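432aa long hypothetical deoxyribodipyrimidine photolyase (Sulfolobus tokodaii, PDB 2E0I) probably repairs ultraviolet-induced pyrimidine dimers in DNA using light, with one FAD as the likely catalytic cofactor and a second FAD as a proposed light-harvesting cofactor. Local coordinates at residues Arg71-Phe76 against Asn170-Leu174; Asp375-Ile381 against Pro393-His397; Glu268-Trp274 against Glu424-Val428. One frame throughout, in Å; residues are numbered along the deposited sequence.

Contact 1. Residues Arg71-Phe76 against Asn170-Leu174; sequences RLNVFF and NVDFL
Val74 is at the middle of this contact, and its two methyls reach different partners. Val74 CG1 lies 4.1 Å from Phe173 CD2, at the edge of that ring. Val74 CG2 points to the backbone where Asn170 passes into Val171, 3.8 Å from Val171 N. The first torsion of Val74 (chi1 -178°) places CG1 anti to the backbone N and leaves CG2 beside it, which splits the methyls. Near the Arg71 end, Leu72 CD2 touches Val171 CG1 at 3.6 Å. At the other end, Phe76 CD1 meets Phe173 CZ at 3.7 Å. These two rings are oblique, with planes at 77°. Strand 73-76 is an outermost strand of a five-stranded parallel sheet of order 3-2-1-4-5, the Rossmann-like fold of the photolyase N-terminal region. Along 72-76 the side chains alternate: Leu72, Val74 and Phe76 face 170-174, in the loop between helices 140-147 and 189-196; Asn73 and Phe75 point away. No hydrogen bond joins the two segments, but the backbone of Val74 bonds to Met169. The Arg71 guanidinium crosses near Asn170 CB and is fixed by Ser168 and Met169 O. The side chain of Leu174 touches Leu58 of helix 48-66 and lies about 7 Å from a bound FAD.

Contact 2. Residues Asp375-Ile381 against Pro393-His397; sequences DPEAKFI and PSIIH
Ile396 overlaps Ile381 and Ala378 through different branches. Ile396 CG2 lies 4.0 Å from Ile381 CD1, and Ile396 CD1 lies 4.0 Å from Ala378 CB. The two isoleucines run antiparallel, flank to flank. Pro393 CB also touches Ala378 CB and lies 3.7 Å from Glu377 O. The polar link is made by His397. His397 NE2 donates to Pro376 O at 3.1 Å, with an N-H...O angle of 159°. The acceptor is in the imidazole plane, but the donor stands above the carbonyl plane, 60° out of it. ND1 of His397 is hydrogen-bonded to Gln371, so both ring nitrogens are engaged and the ring rotation is fixed. Asp375 to Ala378 form a type I turn, with Ala378 at the N-cap position. The carboxylate of Asp375 holds the start of the helix. Asp375 OD1 takes Ile381 N at 2.9 Å and Asp375 OD2 takes Phe380 N at 3.1 Å, both on syn lone pairs. The contact joins the start of helix 379-384 to the short helix 393-396, both in the helical FAD-binding domain. Pro292 of helix 292-304 touches both Ile381 and Ile396, while Gln371 and Glu372 of helix 367-374 meet Ile381 and His397.

Contact 3. Residues Glu268-Trp274 against Glu424-Val428; sequences EYDNISW and EYKNV
The hydroxyl of Tyr425 is hydrogen-bonded to Ala354 O and also lies against Trp274, with Tyr425 OH 3.4 Å from Trp274 CH2. This bond satisfies the polar end of a buried side chain. The rest of the contact is apolar, and no hydrogen bond crosses between the two segments. Ile272 carries much of it. Ile272 CD1 sits over one face of the Tyr425 ring as a CH-pi contact, 3.6 Å from the ring centroid and 19° off the normal. The extended CG1 arm (chi2 -180°) carries CD1 to Tyr425. The other branch of Ile272, CG2, lies over the centre of the Trp274 ring. Tyr269 approaches Tyr425 from another direction. Tyr269 CE1 lies 3.5 Å from Tyr425 CD1, and the rings meet obliquely, with planes at 44°. Phe362 adds an edge-to-face partner to Tyr425. The Tyr425 side chain is about 13 Å from a bound FAD, in the helical FAD-binding part of the photolyase.

Val428, the last modelled residue, packs with both of its methyls. Val428 CG1 lies 3.5 Å from Glu268 O and also near Tyr269 CD1. Val428 CG2 meets Ile272 CG1 at 4.1 Å. The Val428 side chain lies across that of Ile272. The 3-10 segment that presents Tyr269 is held by Asp270, whose OD2 makes a salt bridge with Arg328 and takes a hydrogen bond from Cys264 N.

The contact joins the C-terminal end of helix 414-427 to the loop between helix 238-256 and helix 278-286. Trp274 and Tyr425, one from each segment, both touch Val320 of helix 309-322.

Contact 1 comes first along the chain, and contacts 2 and 3 follow it. It sits at an outermost strand of the parallel sheet. The other two belong to the helical FAD-binding region, where contact 2 is nested inside the long loop closed by contact 3. Helices 393-396 and 414-427 follow each other in sequence. The centres of contacts 2 and 3 are nevertheless about 36 Å apart. Contact 1 is about 47 Å from contact 2 and about 48 Å from contact 3, centre to centre, across the centre of the chain. None of the three touches another. They lie in separate parts of a photolyase that holds two FAD molecules, contact 1 in the sheet domain and contacts 2 and 3 in the helical domain.

Contact 1. Residues Arg71-Phe76 against Asn170-Leu174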
loop_
_atom_site.group_PDB
_atom_site.type_symbol
_atom_site.label_atom_id
_atom_site.label_comp_id
_atom_site.label_asym_id
_atom_site.label_seq_id
_atom_site.Cartn_x
_atom_site.Cartn_y
_atom_site.Cartn_z
ATOM N N ARG A 71 20.229 -0.938 19.292
ATOM C CA ARG A 71 19.808 0.166 18.440
ATOM C C ARG A 71 19.788 -0.355 17.028
ATOM O O ARG A 71 20.397 -1.378 16.720
ATOM C CB ARG A 71 20.766 1.367 18.516
ATOM C CG ARG A 71 22.085 1.176 17.782
ATOM C CD ARG A 71 22.910 2.462 17.762
ATOM N NE ARG A 71 24.247 2.279 17.175
ATOM C CZ ARG A 71 24.490 2.089 15.882
ATOM N NH1 ARG A 71 23.495 2.055 15.011
ATOM N NH2 ARG A 71 25.728 1.929 15.452
ATOM N N LEU A 72 19.079 0.357 16.170
ATOM C CA LEU A 72 18.982 -0.029 14.782
ATOM C C LEU A 72 20.325 0.244 14.087
ATOM O O LEU A 72 20.867 1.350 14.161
ATOM C CB LEU A 72 17.857 0.760 14.113
ATOM C CG LEU A 72 17.495 0.285 12.715
ATOM C CD1 LEU A 72 17.131 -1.196 12.774
ATOM C CD2 LEU A 72 16.340 1.120 12.172
ATOM N N ASN A 73 20.859 -0.784 13.434
ATOM C CA ASN A 73 22.120 -0.694 12.713
ATOM C C ASN A 73 21.801 -0.419 11.252
ATOM O O ASN A 73 21.302 -1.300 10.546
ATOM C CB ASN A 73 22.877 -2.014 12.843
ATOM C CG ASN A 73 23.341 -2.280 14.266
ATOM O OD1 ASN A 73 24.381 -1.780 14.703
ATOM N ND2 ASN A 73 22.561 -3.059 15.001
ATOM N N VAL A 74 22.095 0.797 10.797
ATOM C CA VAL A 74 21.786 1.184 9.425
ATOM C C VAL A 74 22.959 1.144 8.451
ATOM O O VAL A 74 24.077 1.535 8.780
ATOM C CB VAL A 74 21.164 2.594 9.387
ATOM C CG1 VAL A 74 20.800 2.965 7.961
ATOM C CG2 VAL A 74 19.937 2.638 10.288
ATOM N N PHE A 75 22.678 0.670 7.241
ATOM C CA PHE A 75 23.664 0.565 6.171
ATOM C C PHE A 75 23.071 1.172 4.916
ATOM O O PHE A 75 21.860 1.351 4.830
ATOM C CB PHE A 75 24.000 -0.898 5.917
ATOM C CG PHE A 75 24.708 -1.558 7.061
ATOM C CD1 PHE A 75 26.095 -1.486 7.165
ATOM C CD2 PHE A 75 23.990 -2.224 8.058
ATOM C CE1 PHE A 75 26.764 -2.065 8.245
ATOM C CE2 PHE A 75 24.643 -2.811 9.147
ATOM C CZ PHE A 75 26.039 -2.730 9.242
ATOM N N PHE A 76 23.912 1.480 3.939
ATOM C CA PHE A 76 23.416 2.073 2.705
ATOM C C PHE A 76 23.950 1.334 1.493
ATOM O O PHE A 76 25.113 0.921 1.477
ATOM C CB PHE A 76 23.812 3.553 2.632
ATOM C CG PHE A 76 23.315 4.251 1.403
ATOM C CD1 PHE A 76 21.983 4.646 1.300
ATOM C CD2 PHE A 76 24.171 4.469 0.322
ATOM C CE1 PHE A 76 21.504 5.249 0.135
ATOM C CE2 PHE A 76 23.707 5.068 -0.845
ATOM C CZ PHE A 76 22.366 5.459 -0.940
ATOM N N ASN A 170 23.467 5.127 12.237
ATOM C CA ASN A 170 22.236 5.030 13.003
ATOM C C ASN A 170 21.108 5.757 12.272
ATOM O O ASN A 170 21.354 6.468 11.303
ATOM C CB ASN A 170 22.450 5.605 14.396
ATOM C CG ASN A 170 23.209 6.896 14.368
ATOM O OD1 ASN A 170 22.749 7.886 13.794
ATOM N ND2 ASN A 170 24.388 6.902 14.984
ATOM N N VAL A 171 19.875 5.569 12.730
ATOM C CA VAL A 171 18.717 6.184 12.092
ATOM C C VAL A 171 18.862 7.640 11.674
ATOM O O VAL A 171 18.200 8.077 10.730
ATOM C CB VAL A 171 17.488 6.048 12.970
ATOM C CG1 VAL A 171 17.003 4.630 12.917
ATOM C CG2 VAL A 171 17.821 6.435 14.389
ATOM N N ASP A 172 19.718 8.386 12.370
ATOM C CA ASP A 172 19.957 9.794 12.033
ATOM C C ASP A 172 20.177 9.938 10.517
ATOM O O ASP A 172 19.657 10.848 9.880
ATOM C CB ASP A 172 21.200 10.333 12.782
ATOM C CG ASP A 172 20.850 11.078 14.096
ATOM O OD1 ASP A 172 21.788 11.564 14.784
ATOM O OD2 ASP A 172 19.647 11.182 14.443
ATOM N N PHE A 173 20.957 9.026 9.950
ATOM C CA PHE A 173 21.264 9.034 8.524
ATOM C C PHE A 173 20.026 9.051 7.647
ATOM O O PHE A 173 20.020 9.694 6.601
ATOM C CB PHE A 173 22.109 7.808 8.158
ATOM C CG PHE A 173 22.235 7.581 6.678
ATOM C CD1 PHE A 173 22.909 8.498 5.872
ATOM C CD2 PHE A 173 21.633 6.480 6.082
ATOM C CE1 PHE A 173 22.974 8.319 4.485
ATOM C CE2 PHE A 173 21.692 6.293 4.698
ATOM C CZ PHE A 173 22.362 7.215 3.897
ATOM N N LEU A 174 18.983 8.342 8.075
ATOM C CA LEU A 174 17.747 8.253 7.310
ATOM C C LEU A 174 16.962 9.558 7.184
ATOM O O LEU A 174 16.118 9.685 6.288
ATOM C CB LEU A 174 16.856 7.150 7.887
ATOM C CG LEU A 174 17.443 5.738 7.771
ATOM C CD1 LEU A 174 16.568 4.767 8.517
ATOM C CD2 LEU A 174 17.572 5.335 6.313
#

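Contact 2. Residues Asp375-Ile381 against Pro393-His397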
loop_
_atom_site.group_PDB
_atom_site.type_symbol
_atom_site.label_atom_id
_atom_site.label_comp_id
_atom_site.label_asym_id
_atom_site.label_seq_id
_atom_site.Cartn_x
_atom_site.Cartn_y
_atom_site.Cartn_z
ATOM N N ASP A 375 -21.774 11.672 -0.276
ATOM C CA ASP A 375 -21.415 12.982 0.254
ATOM C C ASP A 375 -22.627 13.882 0.038
ATOM O O ASP A 375 -22.543 14.918 -0.623
ATOM C CB ASP A 375 -20.195 13.556 -0.466
ATOM C CG ASP A 375 -19.486 14.635 0.354
ATOM O OD1 ASP A 375 -18.728 15.433 -0.246
ATOM O OD2 ASP A 375 -19.677 14.677 1.597
ATOM N N PRO A 376 -23.777 13.491 0.609
ATOM C CA PRO A 376 -25.042 14.222 0.503
ATOM C C PRO A 376 -24.977 15.701 0.887
ATOM O O PRO A 376 -25.655 16.532 0.288
ATOM C CB PRO A 376 -25.968 13.425 1.418
ATOM C CG PRO A 376 -25.049 12.939 2.462
ATOM C CD PRO A 376 -23.885 12.449 1.642
ATOM N N GLU A 377 -24.161 16.025 1.879
ATOM C CA GLU A 377 -24.038 17.400 2.339
ATOM C C GLU A 377 -22.865 18.080 1.657
ATOM O O GLU A 377 -22.601 19.255 1.894
ATOM C CB GLU A 377 -23.817 17.419 3.850
ATOM C CG GLU A 377 -24.445 16.242 4.588
ATOM C CD GLU A 377 -25.963 16.217 4.479
ATOM O OE1 GLU A 377 -26.488 16.427 3.360
ATOM O OE2 GLU A 377 -26.631 15.977 5.513
ATOM N N ALA A 378 -22.162 17.334 0.814
ATOM C CA ALA A 378 -20.999 17.858 0.112
ATOM C C ALA A 378 -19.935 18.321 1.109
ATOM O O ALA A 378 -19.085 19.149 0.784
ATOM C CB ALA A 378 -21.406 19.007 -0.799
ATOM N N LYS A 379 -19.982 17.778 2.324
ATOM C CA LYS A 379 -19.007 18.141 3.347
ATOM C C LYS A 379 -17.578 17.783 2.928
ATOM O O LYS A 379 -16.649 18.578 3.118
ATOM C CB LYS A 379 -19.343 17.457 4.678
ATOM C CG LYS A 379 -20.562 18.042 5.391
ATOM C CD LYS A 379 -20.680 17.525 6.834
ATOM C CE LYS A 379 -21.822 18.204 7.616
ATOM N NZ LYS A 379 -23.201 17.894 7.100
ATOM N N PHE A 380 -17.405 16.586 2.365
ATOM C CA PHE A 380 -16.092 16.131 1.909
ATOM C C PHE A 380 -15.604 17.019 0.775
ATOM O O PHE A 380 -14.453 17.463 0.763
ATOM C CB PHE A 380 -16.152 14.688 1.409
ATOM C CG PHE A 380 -14.831 14.165 0.910
ATOM C CD1 PHE A 380 -13.756 13.992 1.788
ATOM C CD2 PHE A 380 -14.654 13.846 -0.437
ATOM C CE1 PHE A 380 -12.522 13.507 1.328
ATOM C CE2 PHE A 380 -13.427 13.361 -0.904
ATOM C CZ PHE A 380 -12.361 13.192 -0.023
ATOM N N ILE A 381 -16.493 17.269 -0.177
ATOM C CA ILE A 381 -16.175 18.103 -1.318
ATOM C C ILE A 381 -15.774 19.504 -0.873
ATOM O O ILE A 381 -14.762 20.041 -1.326
ATOM C CB ILE A 381 -17.376 18.177 -2.271
ATOM C CG1 ILE A 381 -17.577 16.808 -2.922
ATOM C CG2 ILE A 381 -17.153 19.242 -3.318
ATOM C CD1 ILE A 381 -18.803 16.696 -3.787
ATOM N N PRO A 393 -24.717 22.580 -1.306
ATOM C CA PRO A 393 -24.704 21.195 -1.779
ATOM C C PRO A 393 -25.603 20.934 -2.974
ATOM O O PRO A 393 -25.163 20.380 -3.979
ATOM C CB PRO A 393 -25.113 20.393 -0.538
ATOM C CG PRO A 393 -25.852 21.376 0.294
ATOM C CD PRO A 393 -25.022 22.616 0.133
ATOM N N SER A 394 -26.862 21.335 -2.862
ATOM C CA SER A 394 -27.825 21.139 -3.940
ATOM C C SER A 394 -27.228 21.463 -5.313
ATOM O O SER A 394 -27.348 20.688 -6.260
ATOM C CB SER A 394 -29.046 22.021 -3.683
ATOM O OG SER A 394 -29.982 21.917 -4.738
ATOM N N ILE A 395 -26.582 22.618 -5.407
ATOM C CA ILE A 395 -25.962 23.058 -6.646
ATOM C C ILE A 395 -24.755 22.197 -6.996
ATOM O O ILE A 395 -24.637 21.729 -8.124
ATOM C CB ILE A 395 -25.520 24.534 -6.538
ATOM C CG1 ILE A 395 -26.754 25.412 -6.308
ATOM C CG2 ILE A 395 -24.753 24.954 -7.791
ATOM C CD1 ILE A 395 -26.455 26.885 -6.128
ATOM N N ILE A 396 -23.862 21.993 -6.028
ATOM C CA ILE A 396 -22.666 21.186 -6.245
ATOM C C ILE A 396 -22.999 19.842 -6.890
ATOM O O ILE A 396 -22.281 19.387 -7.780
ATOM C CB ILE A 396 -21.910 20.946 -4.919
ATOM C CG1 ILE A 396 -21.269 22.250 -4.445
ATOM C CG2 ILE A 396 -20.838 19.884 -5.106
ATOM C CD1 ILE A 396 -20.571 22.135 -3.123
ATOM N N HIS A 397 -24.090 19.218 -6.448
ATOM C CA HIS A 397 -24.512 17.934 -6.993
ATOM C C HIS A 397 -25.084 18.048 -8.404
ATOM O O HIS A 397 -25.466 17.040 -9.014
ATOM C CB HIS A 397 -25.555 17.281 -6.090
ATOM C CG HIS A 397 -25.025 16.880 -4.752
ATOM N ND1 HIS A 397 -23.846 16.185 -4.600
ATOM C CD2 HIS A 397 -25.512 17.073 -3.505
ATOM C CE1 HIS A 397 -23.628 15.968 -3.315
ATOM N NE2 HIS A 397 -24.624 16.498 -2.629
#

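Contact 3. Residues Glu268-Trp274 against Glu424-Val428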
loop_
_atom_site.group_PDB
_atom_site.type_symbol
_atom_site.label_atom_id
_atom_site.label_comp_id
_atom_site.label_asym_id
_atom_site.label_seq_id
_atom_site.Cartn_x
_atom_site.Cartn_y
_atom_site.Cartn_z
ATOM N N GLU A 268 -5.328 -10.514 -22.839
ATOM C CA GLU A 268 -5.977 -10.027 -24.057
ATOM C C GLU A 268 -6.101 -8.504 -24.127
ATOM O O GLU A 268 -5.901 -7.901 -25.184
ATOM C CB GLU A 268 -7.365 -10.664 -24.251
ATOM C CG GLU A 268 -8.315 -10.593 -23.084
ATOM C CD GLU A 268 -8.092 -11.677 -22.038
ATOM O OE1 GLU A 268 -6.946 -12.171 -21.900
ATOM O OE2 GLU A 268 -9.076 -12.015 -21.339
ATOM N N TYR A 269 -6.410 -7.880 -22.997
ATOM C CA TYR A 269 -6.573 -6.432 -22.940
ATOM C C TYR A 269 -5.293 -5.613 -23.070
ATOM O O TYR A 269 -5.319 -4.388 -22.959
ATOM C CB TYR A 269 -7.311 -6.065 -21.664
ATOM C CG TYR A 269 -8.713 -6.621 -21.632
ATOM C CD1 TYR A 269 -9.708 -6.105 -22.460
ATOM C CD2 TYR A 269 -9.044 -7.674 -20.782
ATOM C CE1 TYR A 269 -10.997 -6.622 -22.438
ATOM C CE2 TYR A 269 -10.330 -8.200 -20.755
ATOM C CZ TYR A 269 -11.301 -7.670 -21.582
ATOM O OH TYR A 269 -12.578 -8.181 -21.540
ATOM N N ASP A 270 -4.174 -6.286 -23.309
ATOM C CA ASP A 270 -2.911 -5.587 -23.494
ATOM C C ASP A 270 -2.955 -4.917 -24.872
ATOM O O ASP A 270 -2.008 -4.247 -25.293
ATOM C CB ASP A 270 -1.744 -6.577 -23.416
ATOM C CG ASP A 270 -1.056 -6.571 -22.054
ATOM O OD1 ASP A 270 -0.210 -7.459 -21.806
ATOM O OD2 ASP A 270 -1.350 -5.673 -21.234
ATOM N N ASN A 271 -4.081 -5.094 -25.558
ATOM C CA ASN A 271 -4.284 -4.543 -26.889
ATOM C C ASN A 271 -5.200 -3.342 -26.931
ATOM O O ASN A 271 -5.441 -2.784 -28.004
ATOM C CB ASN A 271 -4.838 -5.620 -27.811
ATOM C CG ASN A 271 -3.773 -6.598 -28.260
ATOM O OD1 ASN A 271 -4.068 -7.759 -28.551
ATOM N ND2 ASN A 271 -2.522 -6.129 -28.332
ATOM N N ILE A 272 -5.718 -2.946 -25.774
ATOM C CA ILE A 272 -6.600 -1.790 -25.699
ATOM C C ILE A 272 -5.855 -0.559 -26.197
ATOM O O ILE A 272 -4.692 -0.358 -25.870
ATOM C CB ILE A 272 -7.067 -1.546 -24.259
ATOM C CG1 ILE A 272 -7.961 -2.703 -23.817
ATOM C CG2 ILE A 272 -7.794 -0.211 -24.160
ATOM C CD1 ILE A 272 -8.494 -2.570 -22.413
ATOM N N SER A 273 -6.522 0.254 -27.007
ATOM C CA SER A 273 -5.900 1.461 -27.526
ATOM C C SER A 273 -6.283 2.630 -26.646
ATOM O O SER A 273 -7.203 3.390 -26.960
ATOM C CB SER A 273 -6.350 1.725 -28.957
ATOM O OG SER A 273 -5.937 0.668 -29.800
ATOM N N TRP A 274 -5.574 2.764 -25.531
ATOM C CA TRP A 274 -5.833 3.842 -24.597
ATOM C C TRP A 274 -5.654 5.182 -25.296
ATOM O O TRP A 274 -4.629 5.428 -25.927
ATOM C CB TRP A 274 -4.875 3.745 -23.410
ATOM C CG TRP A 274 -4.904 2.409 -22.724
ATOM C CD1 TRP A 274 -4.011 1.395 -22.869
ATOM C CD2 TRP A 274 -5.906 1.935 -21.820
ATOM N NE1 TRP A 274 -4.390 0.317 -22.115
ATOM C CE2 TRP A 274 -5.553 0.620 -21.461
ATOM C CE3 TRP A 274 -7.070 2.495 -21.280
ATOM C CZ2 TRP A 274 -6.321 -0.149 -20.587
ATOM C CZ3 TRP A 274 -7.833 1.733 -20.409
ATOM C CH2 TRP A 274 -7.454 0.424 -20.072
ATOM N N GLU A 424 -14.839 -0.205 -27.002
ATOM C CA GLU A 424 -13.432 -0.460 -27.299
ATOM C C GLU A 424 -12.960 -1.756 -26.641
ATOM O O GLU A 424 -12.118 -2.470 -27.188
ATOM C CB GLU A 424 -12.563 0.716 -26.837
ATOM C CG GLU A 424 -12.431 1.840 -27.857
ATOM C CD GLU A 424 -11.498 1.487 -29.017
ATOM O OE1 GLU A 424 -11.690 0.420 -29.646
ATOM O OE2 GLU A 424 -10.571 2.284 -29.302
ATOM N N TYR A 425 -13.506 -2.055 -25.466
ATOM C CA TYR A 425 -13.158 -3.276 -24.747
ATOM C C TYR A 425 -13.731 -4.476 -25.483
ATOM O O TYR A 425 -13.005 -5.417 -25.790
ATOM C CB TYR A 425 -13.720 -3.246 -23.332
ATOM C CG TYR A 425 -12.777 -2.705 -22.281
ATOM C CD1 TYR A 425 -12.208 -3.551 -21.331
ATOM C CD2 TYR A 425 -12.481 -1.348 -22.213
ATOM C CE1 TYR A 425 -11.371 -3.056 -20.336
ATOM C CE2 TYR A 425 -11.643 -0.844 -21.222
ATOM C CZ TYR A 425 -11.096 -1.704 -20.288
ATOM O OH TYR A 425 -10.285 -1.213 -19.296
ATOM N N LYS A 426 -15.038 -4.448 -25.746
ATOM C CA LYS A 426 -15.703 -5.535 -26.470
ATOM C C LYS A 426 -14.964 -5.747 -27.784
ATOM O O LYS A 426 -14.735 -6.872 -28.217
ATOM C CB LYS A 426 -17.174 -5.184 -26.753
ATOM C CG LYS A 426 -18.070 -5.202 -25.516
ATOM C CD LYS A 426 -19.525 -4.865 -25.834
ATOM C CE LYS A 426 -19.679 -3.430 -26.354
ATOM N NZ LYS A 426 -21.103 -3.033 -26.583
ATOM N N ASN A 427 -14.585 -4.638 -28.402
ATOM C CA ASN A 427 -13.865 -4.656 -29.659
ATOM C C ASN A 427 -12.679 -5.612 -29.552
ATOM O O ASN A 427 -12.484 -6.463 -30.405
ATOM C CB ASN A 427 -13.384 -3.240 -29.978
ATOM C CG ASN A 427 -13.175 -3.016 -31.458
ATOM O OD1 ASN A 427 -12.306 -3.630 -32.077
ATOM N ND2 ASN A 427 -13.979 -2.131 -32.038
ATOM N N VAL A 428 -11.902 -5.475 -28.484
ATOM C CA VAL A 428 -10.731 -6.320 -28.251
ATOM C C VAL A 428 -11.060 -7.818 -28.163
ATOM O O VAL A 428 -10.315 -8.610 -28.775
ATOM C CB VAL A 428 -9.988 -5.868 -26.960
ATOM C CG1 VAL A 428 -8.854 -6.827 -26.625
ATOM C CG2 VAL A 428 -9.443 -4.458 -27.155
#